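Local coordinates for protein endonuclease 8-like L720 (PDB 4MB7) that is a viral member of the endonuclease VIII-like protein family, with a helix-two-turns-helix (H2TH) domain and a bound zinc ion, at residues Trp45-Lys49 against Tyr50-Met54; Ile91-Asp94 against Asn95-Leu99; Pro237-Arg240 against Ile241-Lys244. One frame throughout, in Å; residues are numbered along the deposited sequence.

Interaction 1: residues Trp45-Lys49 against Tyr50-Met54; sequences WFAGK and YIYLM. With SO4 (sulfate ion), chain E; SO4 (sulfate ion), chain D.
Tyr52 N donates to Trp45 O over only 2.6 Å. The return bond, Trp45 N to Tyr52 O, is longer at 3.1 Å. Nearer the turn, Ala47 and Tyr50 are paired in both directions. Ala47 N donates to Tyr50 O at 3.0 Å, and Tyr50 N donates back to Ala47 O. From within the turn, the side chain of Lys49 runs out fully extended. Its NZ reaches O3 of one sulfate ion at 2.8 Å and O1 of a second at 3.0 Å. Asn120, Asn182 and Arg263 also bind these sulfates between them. The backbone is a tight beta hairpin, strands 40-47 and 50-56 joined by a type II' turn, with Gly48 at its positive-phi position. Trp45, Ala47, Tyr50 and Tyr52 share one face. There Tyr52 CB sits over the six-membered ring of Trp45, 3.4 Å from its centroid, a CH-pi contact. The Tyr52 ring slides past the indole with the planes 11° apart and little overlap. Met54 CB meets the indole edge, 3.8 Å from Trp45 CZ3. On the other face Phe46 CB approaches Ile51 CG1 at 4.2 Å.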
loop_
_atom_site.group_PDB
_atom_site.type_symbol
_atom_site.label_atom_id
_atom_site.label_comp_id
_atom_site.label_asym_id
_atom_site.label_seq_id
_atom_site.Cartn_x
_atom_site.Cartn_y
_atom_site.Cartn_z
ATOM N N TRP A 45 -4.134 -8.612 8.132
ATOM C CA TRP A 45 -2.980 -7.739 8.315
ATOM C C TRP A 45 -2.608 -7.089 6.989
ATOM O O TRP A 45 -3.120 -7.473 5.938
ATOM C CB TRP A 45 -1.785 -8.473 8.950
ATOM C CG TRP A 45 -1.055 -9.444 8.055
ATOM C CD1 TRP A 45 0.145 -9.242 7.433
ATOM C CD2 TRP A 45 -1.461 -10.777 7.716
ATOM N NE1 TRP A 45 0.503 -10.361 6.716
ATOM C CE2 TRP A 45 -0.466 -11.316 6.874
ATOM C CE3 TRP A 45 -2.575 -11.563 8.034
ATOM C CZ2 TRP A 45 -0.552 -12.606 6.347
ATOM C CZ3 TRP A 45 -2.657 -12.840 7.509
ATOM C CH2 TRP A 45 -1.652 -13.349 6.676
ATOM N N PHE A 46 -1.741 -6.085 7.043
ATOM C CA PHE A 46 -1.322 -5.397 5.831
ATOM C C PHE A 46 0.157 -5.043 5.881
ATOM O O PHE A 46 0.730 -4.866 6.954
ATOM C CB PHE A 46 -2.167 -4.138 5.595
ATOM C CG PHE A 46 -1.817 -2.988 6.502
ATOM C CD1 PHE A 46 -2.387 -2.882 7.761
ATOM C CD2 PHE A 46 -0.925 -2.008 6.089
ATOM C CE1 PHE A 46 -2.064 -1.824 8.598
ATOM C CE2 PHE A 46 -0.599 -0.951 6.920
ATOM C CZ PHE A 46 -1.168 -0.860 8.175
ATOM N N ALA A 47 0.767 -4.951 4.706
ATOM C CA ALA A 47 2.162 -4.564 4.588
ATOM C C ALA A 47 2.347 -3.869 3.252
ATOM O O ALA A 47 2.206 -4.487 2.199
ATOM C CB ALA A 47 3.061 -5.783 4.685
ATOM N N GLY A 48 2.648 -2.576 3.295
ATOM C CA GLY A 48 2.752 -1.797 2.077
ATOM C C GLY A 48 1.422 -1.722 1.356
ATOM O O GLY A 48 0.409 -1.342 1.943
ATOM N N LYS A 49 1.419 -2.098 0.083
ATOM C CA LYS A 49 0.208 -2.015 -0.728
ATOM C C LYS A 49 -0.583 -3.325 -0.755
ATOM O O LYS A 49 -1.505 -3.485 -1.556
ATOM C CB LYS A 49 0.553 -1.559 -2.149
ATOM C CG LYS A 49 1.220 -0.187 -2.200
ATOM C CD LYS A 49 1.576 0.215 -3.619
ATOM C CE LYS A 49 2.307 1.550 -3.640
ATOM N NZ LYS A 49 2.844 1.869 -4.991
ATOM N N TYR A 50 -0.225 -4.253 0.126
ATOM C CA TYR A 50 -0.915 -5.538 0.213
ATOM C C TYR A 50 -1.747 -5.645 1.490
ATOM O O TYR A 50 -1.268 -5.326 2.577
ATOM C CB TYR A 50 0.090 -6.692 0.199
ATOM C CG TYR A 50 0.814 -6.932 -1.111
ATOM C CD1 TYR A 50 0.126 -6.992 -2.315
ATOM C CD2 TYR A 50 2.192 -7.117 -1.134
ATOM C CE1 TYR A 50 0.795 -7.225 -3.510
ATOM C CE2 TYR A 50 2.867 -7.347 -2.316
ATOM C CZ TYR A 50 2.167 -7.400 -3.501
ATOM O OH TYR A 50 2.847 -7.630 -4.678
ATOM N N ILE A 51 -2.986 -6.105 1.352
ATOM C CA ILE A 51 -3.811 -6.468 2.501
ATOM C C ILE A 51 -4.021 -7.979 2.506
ATOM O O ILE A 51 -4.391 -8.557 1.486
ATOM C CB ILE A 51 -5.186 -5.772 2.467
ATOM C CG1 ILE A 51 -5.022 -4.259 2.577
ATOM C CG2 ILE A 51 -6.073 -6.289 3.597
ATOM C CD1 ILE A 51 -6.336 -3.501 2.570
ATOM N N TYR A 52 -3.792 -8.614 3.652
ATOM C CA TYR A 52 -3.851 -10.070 3.737
ATOM C C TYR A 52 -5.015 -10.557 4.588
ATOM O O TYR A 52 -5.337 -9.965 5.618
ATOM C CB TYR A 52 -2.540 -10.631 4.294
ATOM C CG TYR A 52 -1.332 -10.369 3.423
ATOM C CD1 TYR A 52 -0.940 -11.282 2.455
ATOM C CD2 TYR A 52 -0.581 -9.209 3.573
ATOM C CE1 TYR A 52 0.167 -11.050 1.658
ATOM C CE2 TYR A 52 0.528 -8.965 2.777
ATOM C CZ TYR A 52 0.895 -9.891 1.821
ATOM O OH TYR A 52 1.994 -9.662 1.022
ATOM N N LEU A 53 -5.627 -11.652 4.147
ATOM C CA LEU A 53 -6.770 -12.249 4.827
ATOM C C LEU A 53 -6.540 -13.743 5.045
ATOM O O LEU A 53 -6.502 -14.518 4.090
ATOM C CB LEU A 53 -8.040 -12.027 4.002
ATOM C CG LEU A 53 -9.309 -12.774 4.420
ATOM C CD1 LEU A 53 -9.680 -12.440 5.851
ATOM C CD2 LEU A 53 -10.455 -12.441 3.478
ATOM N N MET A 54 -6.386 -14.144 6.302
ATOM C CA MET A 54 -6.163 -15.551 6.628
ATOM C C MET A 54 -7.477 -16.274 6.905
ATOM O O MET A 54 -8.275 -15.839 7.736
ATOM C CB MET A 54 -5.221 -15.688 7.824
ATOM C CG MET A 54 -4.942 -17.129 8.236
ATOM S SD MET A 54 -3.860 -17.238 9.676
ATOM C CE MET A 54 -3.828 -19.007 9.954
HETATM S S SO4 E . 3.051 -1.800 -6.746
HETATM O O1 SO4 E . 2.563 -2.613 -5.635
HETATM O O2 SO4 E . 1.938 -1.472 -7.632
HETATM O O3 SO4 E . 3.639 -0.570 -6.224
HETATM O O4 SO4 E . 4.062 -2.545 -7.491
HETATM S S SO4 D . 0.908 4.401 -6.973
HETATM O O1 SO4 D . 0.594 3.629 -5.775
HETATM O O2 SO4 D . 0.246 3.799 -8.127
HETATM O O3 SO4 D . 0.436 5.773 -6.804
HETATM O O4 SO4 D . 2.352 4.401 -7.190
#

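Interaction 2: residues Ile91-Asp94 against Asn95-Leu99; sequences IQLD and NDIVL
Gln92 holds CG anti to the backbone N (chi1 180°) and stays extended beyond it, which carries its amide along the hairpin beside Asp96. The two side chains point the same way, with amide and carboxylate planes steeply inclined to each other. They do not bond directly. A water joins them: it accepts from Gln92 NE2 at 2.9 Å and donates to Asp96 OD1 at 2.6 Å. It also donates to Leu93 O, so one water ties the strand end to the turn. On the same face of the sheet, Gln92 CG lies 3.9 Å from Val98 CG2.

Asn95 has its CG between the backbone N and the carbonyl carbon (chi1 61°). This folds OD1 back over the turn, where it accepts from Ile97 N at 3.3 Å in an Asx turn. The carboxylate of Asp94 is held from outside the hairpin: OD1 bonds to His19 ND1 and OD2 to the backbone N of Arg20.

Backbone bonds hold the frame. Ile91 and Leu99 are paired in both directions. Leu93 N donates to Ile97 O at 2.9 Å. Asp96 N reaches Leu93 O at 3.2 Å. On the face opposite Gln92, Leu93 CD1 packs loosely against Ile97 CG2 at 4.3 Å, and Ile91 CB comes to 4.4 Å from Leu99 CB. Val77 of strand 73-78 and Trp44 of strand 40-47 touch Leu99. The arrangement is that of an antiparallel hairpin closed by a type I turn from Leu93 to Asp96 and a G1-type beta bulge, with Asp96 in the left-handed conformation that such a bulge needs.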
loop_
_atom_site.group_PDB
_atom_site.type_symbol
_atom_site.label_atom_id
_atom_site.label_comp_id
_atom_site.label_asym_id
_atom_site.label_seq_id
_atom_site.Cartn_x
_atom_site.Cartn_y
_atom_site.Cartn_z
ATOM N N ILE A 91 -18.194 -11.253 -0.392
ATOM C CA ILE A 91 -18.202 -12.188 0.725
ATOM C C ILE A 91 -19.243 -11.798 1.764
ATOM O O ILE A 91 -19.132 -10.752 2.402
ATOM C CB ILE A 91 -16.829 -12.284 1.414
ATOM C CG1 ILE A 91 -15.754 -12.710 0.412
ATOM C CG2 ILE A 91 -16.892 -13.268 2.575
ATOM C CD1 ILE A 91 -14.389 -12.940 1.035
ATOM N N GLN A 92 -20.260 -12.639 1.925
ATOM C CA GLN A 92 -21.247 -12.428 2.979
ATOM C C GLN A 92 -20.926 -13.281 4.200
ATOM O O GLN A 92 -20.704 -14.487 4.087
ATOM C CB GLN A 92 -22.664 -12.724 2.485
ATOM C CG GLN A 92 -23.720 -12.512 3.564
ATOM C CD GLN A 92 -25.129 -12.445 3.016
ATOM O OE1 GLN A 92 -25.343 -12.479 1.805
ATOM N NE2 GLN A 92 -26.103 -12.343 3.913
ATOM N N LEU A 93 -20.900 -12.646 5.367
ATOM C CA LEU A 93 -20.561 -13.331 6.607
ATOM C C LEU A 93 -21.807 -13.731 7.401
ATOM O O LEU A 93 -22.928 -13.394 7.022
ATOM C CB LEU A 93 -19.647 -12.450 7.455
ATOM C CG LEU A 93 -18.372 -12.025 6.721
ATOM C CD1 LEU A 93 -17.589 -11.017 7.535
ATOM C CD2 LEU A 93 -17.516 -13.243 6.403
ATOM N N ASP A 94 -21.599 -14.446 8.503
ATOM C CA ASP A 94 -22.704 -14.964 9.311
ATOM C C ASP A 94 -23.492 -13.887 10.057
ATOM O O ASP A 94 -24.602 -14.139 10.525
ATOM C CB ASP A 94 -22.209 -16.039 10.285
ATOM C CG ASP A 94 -21.023 -15.580 11.117
ATOM O OD1 ASP A 94 -20.824 -14.355 11.260
ATOM O OD2 ASP A 94 -20.291 -16.449 11.633
ATOM N N ASN A 95 -22.920 -12.692 10.171
ATOM C CA ASN A 95 -23.608 -11.581 10.822
ATOM C C ASN A 95 -24.211 -10.589 9.827
ATOM O O ASN A 95 -24.405 -9.417 10.153
ATOM C CB ASN A 95 -22.676 -10.855 11.796
ATOM C CG ASN A 95 -21.456 -10.266 11.113
ATOM O OD1 ASN A 95 -21.262 -10.430 9.909
ATOM N ND2 ASN A 95 -20.628 -9.569 11.882
ATOM N N ASP A 96 -24.486 -11.071 8.616
ATOM C CA ASP A 96 -25.096 -10.275 7.544
ATOM C C ASP A 96 -24.215 -9.156 6.980
ATOM O O ASP A 96 -24.657 -8.385 6.126
ATOM C CB ASP A 96 -26.466 -9.722 7.962
ATOM C CG ASP A 96 -27.611 -10.632 7.559
ATOM O OD1 ASP A 96 -27.372 -11.841 7.352
ATOM O OD2 ASP A 96 -28.750 -10.135 7.446
ATOM N N ILE A 97 -22.976 -9.066 7.449
ATOM C CA ILE A 97 -22.018 -8.128 6.875
ATOM C C ILE A 97 -21.569 -8.634 5.508
ATOM O O ILE A 97 -21.316 -9.825 5.336
ATOM C CB ILE A 97 -20.795 -7.935 7.795
ATOM C CG1 ILE A 97 -21.184 -7.119 9.028
ATOM C CG2 ILE A 97 -19.649 -7.256 7.052
ATOM C CD1 ILE A 97 -20.022 -6.800 9.936
ATOM N N VAL A 98 -21.492 -7.735 4.532
ATOM C CA VAL A 98 -21.024 -8.103 3.198
ATOM C C VAL A 98 -19.795 -7.291 2.796
ATOM O O VAL A 98 -19.825 -6.062 2.792
ATOM C CB VAL A 98 -22.126 -7.923 2.136
ATOM C CG1 VAL A 98 -21.598 -8.289 0.755
ATOM C CG2 VAL A 98 -23.344 -8.769 2.482
ATOM N N LEU A 99 -18.713 -7.989 2.467
ATOM C CA LEU A 99 -17.493 -7.342 2.002
ATOM C C LEU A 99 -17.431 -7.361 0.478
ATOM O O LEU A 99 -17.644 -8.400 -0.147
ATOM C CB LEU A 99 -16.261 -8.039 2.586
ATOM C CG LEU A 99 -16.112 -8.000 4.107
ATOM C CD1 LEU A 99 -14.979 -8.907 4.559
ATOM C CD2 LEU A 99 -15.884 -6.577 4.588
HETATM O O HOH W 1 -25.781 -13.740 6.418
#

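Interaction 3: residues Pro237-Arg240 against Ile241-Lys244; sequences PILR and IYRK
Lys244 NZ donates to Leu239 O at 2.8 Å, the one hydrogen bond between 237-240 and 241-244. The ammonium does not approach along a lone pair. It stands above the carbonyl plane, 57° out of it. Two bends in the lysine chain, at chi2 (-69°) and chi4 (56°), curl the side chain back over the preceding residues and put NZ there. On the way, Lys244 CG passes 3.7 Å from Arg240 O, so the aliphatic part of the lysine lies against the peptide between Arg240 and Ile241. Within the turn, the backbone bond Lys244 N to Ile241 O is weak at 3.3 Å.

Polar partners from helix 182-191 hold the same piece of chain. Glu187 takes the backbone N-H groups of Arg240, Ile241 and Tyr242, a grip that would be expected to stabilise its negative charge. Arg240 makes a salt bridge to Asp191 with NH1.

The backbone from Ile241 to Lys244 is a type II beta turn, with Arg243 in its positive-phi position. It lies in the loop that leads from helix 205-230 to the strands 254-258 and 263-267 beside the zinc site. Ile241 touches Cys247, one of the four zinc ligands, so the turn begins right beside that site.

Apolar contacts are few. Leu239 and Tyr242 run side by side in the same direction. Leu239 CD1 approaches Tyr242 CD2 at 4.1 Å, obliquely to the ring.

Within the turn, Arg243 lies over Tyr242: its CG is 3.9 Å above the ring plane, over the centre. Farther out, Tyr242 OH lies 3.2 Å above the Arg243 guanidinium plane, offset toward its rim.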
loop_
_atom_site.group_PDB
_atom_site.type_symbol
_atom_site.label_atom_id
_atom_site.label_comp_id
_atom_site.label_asym_id
_atom_site.label_seq_id
_atom_site.Cartn_x
_atom_site.Cartn_y
_atom_site.Cartn_z
ATOM N N PRO A 237 -6.569 21.425 2.707
ATOM C CA PRO A 237 -5.622 20.918 1.707
ATOM C C PRO A 237 -4.235 20.684 2.298
ATOM O O PRO A 237 -3.825 21.407 3.206
ATOM C CB PRO A 237 -5.578 22.041 0.665
ATOM C CG PRO A 237 -5.976 23.264 1.412
ATOM C CD PRO A 237 -6.982 22.810 2.425
ATOM N N ILE A 238 -3.530 19.674 1.795
ATOM C CA ILE A 238 -2.186 19.360 2.276
ATOM C C ILE A 238 -1.204 19.122 1.132
ATOM O O ILE A 238 0.009 19.125 1.342
ATOM C CB ILE A 238 -2.173 18.117 3.188
ATOM C CG1 ILE A 238 -2.557 16.869 2.395
ATOM C CG2 ILE A 238 -3.091 18.309 4.388
ATOM C CD1 ILE A 238 -1.716 15.666 2.735
ATOM N N LEU A 239 -1.727 18.910 -0.072
ATOM C CA LEU A 239 -0.879 18.681 -1.241
ATOM C C LEU A 239 -0.269 19.992 -1.730
ATOM O O LEU A 239 -0.957 21.007 -1.817
ATOM C CB LEU A 239 -1.675 18.015 -2.364
ATOM C CG LEU A 239 -2.302 16.659 -2.033
ATOM C CD1 LEU A 239 -3.032 16.096 -3.244
ATOM C CD2 LEU A 239 -1.246 15.681 -1.536
ATOM N N ARG A 240 1.021 19.963 -2.052
ATOM C CA ARG A 240 1.742 21.182 -2.403
ATOM C C ARG A 240 2.312 21.172 -3.821
ATOM O O ARG A 240 2.562 22.232 -4.395
ATOM C CB ARG A 240 2.863 21.449 -1.389
ATOM C CG ARG A 240 2.366 21.784 0.011
ATOM C CD ARG A 240 3.451 21.563 1.056
ATOM N NE ARG A 240 4.594 22.452 0.876
ATOM C CZ ARG A 240 5.769 22.285 1.475
ATOM N NH1 ARG A 240 5.961 21.253 2.287
ATOM N NH2 ARG A 240 6.757 23.143 1.257
ATOM N N ILE A 241 2.523 19.987 -4.385
ATOM C CA ILE A 241 3.150 19.896 -5.701
ATOM C C ILE A 241 2.430 18.931 -6.648
ATOM O O ILE A 241 2.634 18.976 -7.860
ATOM C CB ILE A 241 4.642 19.500 -5.593
ATOM C CG1 ILE A 241 5.420 19.962 -6.830
ATOM C CG2 ILE A 241 4.794 18.001 -5.372
ATOM C CD1 ILE A 241 5.440 21.467 -7.010
ATOM N N TYR A 242 1.581 18.066 -6.098
ATOM C CA TYR A 242 0.904 17.060 -6.915
ATOM C C TYR A 242 -0.075 17.685 -7.906
ATOM O O TYR A 242 -1.051 18.323 -7.509
ATOM C CB TYR A 242 0.188 16.027 -6.043
ATOM C CG TYR A 242 -0.456 14.917 -6.843
ATOM C CD1 TYR A 242 0.319 14.011 -7.556
ATOM C CD2 TYR A 242 -1.836 14.774 -6.887
ATOM C CE1 TYR A 242 -0.262 12.994 -8.291
ATOM C CE2 TYR A 242 -2.428 13.759 -7.619
ATOM C CZ TYR A 242 -1.635 12.873 -8.319
ATOM O OH TYR A 242 -2.214 11.860 -9.049
ATOM N N ARG A 243 0.231 17.535 -9.185
ATOM C CA ARG A 243 -0.612 18.028 -10.267
ATOM C C ARG A 243 -0.826 19.528 -10.183
ATOM O O ARG A 243 -1.857 20.036 -10.575
ATOM C CB ARG A 243 -1.942 17.279 -10.297
ATOM C CG ARG A 243 -1.802 15.907 -10.923
ATOM C CD ARG A 243 -3.076 15.089 -10.863
ATOM N NE ARG A 243 -2.886 13.815 -11.540
ATOM C CZ ARG A 243 -3.847 12.923 -11.739
ATOM N NH1 ARG A 243 -5.080 13.166 -11.308
ATOM N NH2 ARG A 243 -3.574 11.793 -12.373
ATOM N N LYS A 244 0.171 20.229 -9.669
ATOM C CA LYS A 244 0.125 21.680 -9.577
ATOM C C LYS A 244 0.857 22.302 -10.760
ATOM O O LYS A 244 1.902 21.806 -11.182
ATOM C CB LYS A 244 0.755 22.153 -8.265
ATOM C CG LYS A 244 0.031 21.674 -7.019
ATOM C CD LYS A 244 -1.326 22.338 -6.876
ATOM C CE LYS A 244 -2.092 21.776 -5.689
ATOM N NZ LYS A 244 -1.316 21.887 -4.424
#

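The three contacts follow one another along the chain and none touches another. Interactions 1 and 2 are hairpins in two different antiparallel sheets. Their centres are 20 Å apart and their nearest atoms about 5 Å. Strand 40-47 bridges them: Ile41 and Trp44 touch Leu53 in interaction 1 and, respectively, Leu93 and Leu99 in interaction 2. Interaction 3 lies farther off, its centre 28 Å from that of interaction 1 and 38 Å from that of interaction 2. It is the one next to the zinc ion, with the Ile241 side chain about 6 Å away. Arg263, on the strand 263-267 near that site, shares sulfate binding with Lys49 of interaction 1.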